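Local coordinates for aminoglycoside N(3)-acetyltransferase, AAC(3)-IVa (Escherichia coli, PDB 6MN3), which acetylates 2-deoxystreptamine aminoglycosides at the 3-amino group using acetyl-CoA, and so probably confers resistance to antibiotics such as gentamicin, kanamycin, tobramycin and apramycin, at residues D189-R194 with F241-E246; G167-C172 with D184-D189. All coordinates share one frame; numbering follows the deposited sequence.

Contact 1: residues D189-R194 with F241-E246; sequences DHCCER and FLHPPE. With ZN (zinc ion), chain D.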
# COMPACT_ATOMS: atom_id res chain seq x y z
N ASP A 189 13.16 5.26 -4.81
CA ASP A 189 12.04 6.18 -4.85
C ASP A 189 12.09 7.04 -6.11
O ASP A 189 13.17 7.39 -6.60
CB ASP A 189 12.03 7.09 -3.61
CG ASP A 189 10.62 7.51 -3.21
OD1 ASP A 189 10.36 7.63 -2.00
OD2 ASP A 189 9.78 7.72 -4.11
N HIS A 190 10.92 7.36 -6.63
CA HIS A 190 10.78 8.22 -7.80
C HIS A 190 9.37 8.80 -7.78
O HIS A 190 8.65 8.72 -6.78
CB HIS A 190 11.07 7.44 -9.09
CG HIS A 190 10.52 6.05 -9.09
ND1 HIS A 190 9.29 5.73 -9.62
CD2 HIS A 190 11.04 4.88 -8.63
CE1 HIS A 190 9.07 4.44 -9.49
NE2 HIS A 190 10.12 3.90 -8.89
N CYS A 191 8.96 9.40 -8.91
CA CYS A 191 7.63 9.99 -9.00
C CYS A 191 6.53 8.95 -8.95
O CYS A 191 5.37 9.30 -8.72
CB CYS A 191 7.51 10.82 -10.28
SG CYS A 191 7.44 9.83 -11.78
N CYS A 192 6.86 7.67 -9.17
CA CYS A 192 5.93 6.54 -9.12
C CYS A 192 4.81 6.64 -10.14
O CYS A 192 3.90 5.81 -10.14
CB CYS A 192 5.33 6.37 -7.72
SG CYS A 192 6.55 6.07 -6.41
N GLU A 193 4.85 7.64 -11.03
CA GLU A 193 3.80 7.78 -12.03
C GLU A 193 3.80 6.61 -13.00
O GLU A 193 2.73 6.14 -13.43
CB GLU A 193 3.97 9.10 -12.79
CG GLU A 193 3.46 10.31 -12.04
CD GLU A 193 3.95 11.62 -12.65
OE1 GLU A 193 5.10 12.01 -12.39
OE2 GLU A 193 3.17 12.25 -13.40
N ARG A 194 4.98 6.11 -13.36
CA ARG A 194 5.09 4.99 -14.29
C ARG A 194 4.62 3.67 -13.70
O ARG A 194 4.61 2.67 -14.42
CB ARG A 194 6.54 4.86 -14.78
CG ARG A 194 7.07 6.09 -15.49
CD ARG A 194 7.05 5.90 -17.00
NE ARG A 194 8.02 4.89 -17.43
CZ ARG A 194 8.26 4.58 -18.70
NH1 ARG A 194 7.60 5.20 -19.67
NH2 ARG A 194 9.16 3.65 -19.00
N PHE A 241 10.22 1.53 -14.82
CA PHE A 241 9.44 2.45 -14.02
C PHE A 241 10.01 3.87 -14.01
O PHE A 241 9.44 4.74 -13.34
CB PHE A 241 9.33 1.94 -12.58
CG PHE A 241 8.51 0.69 -12.43
CD1 PHE A 241 7.36 0.51 -13.19
CD2 PHE A 241 8.87 -0.30 -11.54
CE1 PHE A 241 6.60 -0.64 -13.06
CE2 PHE A 241 8.12 -1.45 -11.40
CZ PHE A 241 6.98 -1.62 -12.16
N LEU A 242 11.10 4.11 -14.72
CA LEU A 242 11.75 5.42 -14.74
C LEU A 242 11.29 6.22 -15.94
O LEU A 242 11.31 5.72 -17.07
CB LEU A 242 13.27 5.27 -14.77
CG LEU A 242 13.96 4.74 -13.51
CD1 LEU A 242 15.45 5.06 -13.56
CD2 LEU A 242 13.33 5.31 -12.25
N HIS A 243 10.87 7.46 -15.69
CA HIS A 243 10.55 8.36 -16.79
C HIS A 243 11.79 8.57 -17.65
O HIS A 243 12.90 8.70 -17.12
CB HIS A 243 10.06 9.71 -16.26
CG HIS A 243 8.57 9.81 -16.16
ND1 HIS A 243 7.90 9.74 -14.95
CD2 HIS A 243 7.63 10.00 -17.11
CE1 HIS A 243 6.61 9.87 -15.17
NE2 HIS A 243 6.41 10.03 -16.46
N PRO A 244 11.65 8.59 -18.98
CA PRO A 244 12.81 8.88 -19.82
C PRO A 244 13.26 10.31 -19.59
O PRO A 244 12.48 11.17 -19.15
CB PRO A 244 12.27 8.68 -21.24
CG PRO A 244 10.80 8.84 -21.13
CD PRO A 244 10.44 8.31 -19.77
N PRO A 245 14.54 10.61 -19.87
CA PRO A 245 15.02 11.99 -19.72
C PRO A 245 14.27 12.98 -20.61
O PRO A 245 14.31 14.18 -20.33
CB PRO A 245 16.50 11.89 -20.11
CG PRO A 245 16.85 10.45 -19.90
CD PRO A 245 15.62 9.68 -20.24
N GLU A 246 13.60 12.51 -21.66
CA GLU A 246 12.79 13.39 -22.49
C GLU A 246 11.66 14.02 -21.68
O GLU A 246 11.44 15.23 -21.73
CB GLU A 246 12.23 12.62 -23.69
CG GLU A 246 11.00 13.26 -24.32
CD GLU A 246 11.33 14.54 -25.08
OE1 GLU A 246 11.27 15.63 -24.47
OE2 GLU A 246 11.63 14.45 -26.29
ZN ZN D . 9.17 10.32 -13.28
O HOH W 1 7.54 6.47 -12.15

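Contact 2: residues G167-C172 with D184-D189; sequences GVPRHC and DYLEND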
# COMPACT_ATOMS: atom_id res chain seq x y z
N GLY A 167 19.02 3.96 -6.83
CA GLY A 167 18.90 4.09 -5.39
C GLY A 167 19.35 5.45 -4.90
O GLY A 167 20.55 5.73 -4.86
N VAL A 168 18.40 6.30 -4.53
CA VAL A 168 18.70 7.65 -4.06
C VAL A 168 18.80 7.64 -2.54
O VAL A 168 18.12 6.83 -1.88
CB VAL A 168 17.65 8.66 -4.55
CG1 VAL A 168 17.69 8.77 -6.06
CG2 VAL A 168 16.26 8.26 -4.07
N PRO A 169 19.62 8.50 -1.93
CA PRO A 169 19.78 8.48 -0.47
C PRO A 169 18.64 9.20 0.23
O PRO A 169 18.38 10.38 -0.03
CB PRO A 169 21.13 9.19 -0.26
CG PRO A 169 21.25 10.11 -1.43
CD PRO A 169 20.57 9.42 -2.58
N ARG A 170 17.96 8.49 1.12
CA ARG A 170 16.97 9.06 2.02
C ARG A 170 17.47 8.89 3.46
O ARG A 170 18.60 8.45 3.69
CB ARG A 170 15.61 8.39 1.81
CG ARG A 170 15.04 8.55 0.40
CD ARG A 170 14.44 9.93 0.20
NE ARG A 170 14.89 10.56 -1.04
CZ ARG A 170 14.20 10.55 -2.17
NH1 ARG A 170 13.03 9.94 -2.23
NH2 ARG A 170 14.69 11.15 -3.25
N HIS A 171 16.63 9.23 4.42
CA HIS A 171 17.02 9.11 5.82
C HIS A 171 15.78 9.09 6.70
O HIS A 171 14.67 9.41 6.25
CB HIS A 171 17.97 10.24 6.24
CG HIS A 171 17.30 11.56 6.43
ND1 HIS A 171 17.15 12.47 5.40
CD2 HIS A 171 16.74 12.13 7.52
CE1 HIS A 171 16.52 13.54 5.86
NE2 HIS A 171 16.26 13.36 7.14
N CYS A 172 15.98 8.71 7.96
CA CYS A 172 14.92 8.69 8.96
C CYS A 172 15.57 8.85 10.33
O CYS A 172 16.79 8.96 10.46
CB CYS A 172 14.09 7.40 8.86
SG CYS A 172 14.96 5.90 9.38
N ASP A 184 20.44 6.98 7.51
CA ASP A 184 20.32 7.12 6.06
C ASP A 184 20.46 5.77 5.37
O ASP A 184 21.15 4.86 5.84
CB ASP A 184 21.38 8.09 5.53
CG ASP A 184 21.42 9.39 6.32
OD1 ASP A 184 21.51 9.34 7.56
OD2 ASP A 184 21.33 10.47 5.69
N TYR A 185 19.79 5.65 4.22
CA TYR A 185 19.78 4.43 3.44
C TYR A 185 19.71 4.80 1.96
O TYR A 185 19.67 5.98 1.60
CB TYR A 185 18.62 3.51 3.84
CG TYR A 185 17.27 4.21 3.84
CD1 TYR A 185 16.43 4.11 2.74
CD2 TYR A 185 16.84 4.95 4.93
CE1 TYR A 185 15.20 4.75 2.72
CE2 TYR A 185 15.62 5.59 4.92
CZ TYR A 185 14.80 5.48 3.81
OH TYR A 185 13.58 6.11 3.79
N LEU A 186 19.69 3.79 1.10
CA LEU A 186 19.55 3.99 -0.34
C LEU A 186 18.22 3.38 -0.77
O LEU A 186 18.08 2.15 -0.80
CB LEU A 186 20.73 3.36 -1.09
CG LEU A 186 22.09 4.01 -0.84
CD1 LEU A 186 23.18 3.28 -1.59
CD2 LEU A 186 22.07 5.48 -1.21
N GLU A 187 17.26 4.23 -1.11
CA GLU A 187 15.91 3.81 -1.43
C GLU A 187 15.66 3.92 -2.93
O GLU A 187 16.28 4.73 -3.62
CB GLU A 187 14.88 4.65 -0.67
CG GLU A 187 13.47 4.07 -0.67
CD GLU A 187 12.43 5.07 -0.20
OE1 GLU A 187 12.68 5.74 0.82
OE2 GLU A 187 11.37 5.18 -0.86
N ASN A 188 14.73 3.10 -3.42
CA ASN A 188 14.30 3.14 -4.81
C ASN A 188 13.01 3.95 -4.93
O ASN A 188 11.92 3.42 -5.11
CB ASN A 188 14.13 1.72 -5.35
CG ASN A 188 13.35 0.83 -4.40
OD1 ASN A 188 13.76 0.60 -3.27
ND2 ASN A 188 12.20 0.34 -4.86
N ASP A 189 13.16 5.26 -4.81
CA ASP A 189 12.04 6.18 -4.85
C ASP A 189 12.09 7.04 -6.11
O ASP A 189 13.17 7.39 -6.60
CB ASP A 189 12.03 7.09 -3.61
CG ASP A 189 10.62 7.51 -3.21
OD1 ASP A 189 10.36 7.63 -2.00
OD2 ASP A 189 9.78 7.72 -4.11

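Contact 1: residues D189-R194 with F241-E246
Cys191 and His243 bind one zinc ion from two loops, supplying half of a site of three cysteines and one histidine that a CxxC pair completes from the end of the same loop as His243 (Cys249) and the start of helix 250-257 (Cys252). The 241-246 segment enters the contact at Phe241, the residue whose backbone comes nearest to Arg194. Phe241 O receives a hydrogen bond from a water at 2.8 Å; the same water accepts from Arg194 N and is hydrogen-bonded to His190 ND1, so one molecule bridges 189-194 and 241-246, which share no direct hydrogen bond. The Phe241 CB touches CE1 of the His190 ring, while the phenyl ring meets Phe195 edge-to-face and has its CD1 near Arg194 O. Leu242 follows, laying CD2 over one face of the His190 imidazole at 4.3 Å from CG; the far nitrogen of that ring, NE2, is hydrogen-bonded to Glu159 of helix 154-161. The Leu242 carbonyl O sits over a face of the Arg194 guanidinium, whose NH2 is instead bonded to Ile240 O. At His243 the imidazole ligates through ND1, 2.2 Å from the zinc, and Cys191 SG lies in the ring plane at its edge. With chi1 of 71°, Cys191 SG stands between its own backbone N and carbonyl carbon, and Glu193 N donates to it along a fairly straight path (161° at the hydrogen), which probably tempers the thiolate charge. Arg194 covers a face of the His243 ring: its CG rests 3.9 Å from the centroid, 13° off the normal, a CH-pi contact. Pro244 ends the touching part, its CD 4.2 Å from Arg194 NH1 and over a guanidinium face, toward the rim.

Contact 2: residues G167-C172 with D184-D189
Val168 and Glu187 form a hydrogen-bonded pair of the two-stranded antiparallel beta hairpin 168-174/181-187, with Arg170 and Tyr185 forming the next such pair. Four backbone bonds define the register. Val168 N to Glu187 O and Glu187 N to Val168 O both measure 2.8 Å. Arg170 N to Tyr185 O and Tyr185 N to Arg170 O both measure 3.1 Å. The N-to-C directions of the short segments 168-172 and 184-187 are 138° apart, a marked twist. In the intervening non-hydrogen-bonded pairs, Pro169 with Leu186 and His171 with Asp184, CA-H...O contacts supplement these bonds, as from Pro169 CA to Tyr185 O at 3.2 Å.

Apolar and ring contacts divide between the sheet faces. Pro169 CB meets Leu186 CD2 at 3.9 Å on the exposed face. On the other, Arg170 CB approaches Tyr185 CZ at 3.6 Å, and the Arg170 carbonyl carbon lies over the phenol face, offset toward its rim. Chi1 of 52° sets the Tyr185 ring between its backbone N and carbonyl carbon, leaning across toward the partner strand.

Polar side chains gather on the Tyr185 face. Tyr185 OH donates to Glu187 OE1, which it meets nearly along the C-O axis. Arg170 bends at chi2 and chi3, carrying its guanidinium over Val168 CG2 and bringing NH1 to 3.5 Å from Asp189 OD1, a long, weak salt bridge with the oxygen in the guanidinium plane.

Glu187 OE2 and Asp189 OD1 stand only 2.9 Å apart, two acceptors that would repel if both were ionised; the nearby Arg170 may partly offset this, though a shared proton would also be consistent with the spacing.

Asp189 lies in both ranges, though it makes its cross-segment contacts only in contact 2: it ends the hairpin side there and begins the loop that carries a zinc ligand in contact 1, so the two follow in series, their centres 16 Å apart. Both are partly buried and lie about as far from the centre of the chain, 19 and 18 Å, outside the mixed sheet. Contact 2 pairs regular strands through direct backbone hydrogen bonds and buries the larger surface, 544 against 414 Å². Contact 1 joins irregular loops by metal coordination, a bridging water and ring packing. Helix 154-161 relates them: its Glu159 bonds His190 in contact 1 and Asn188 in contact 2.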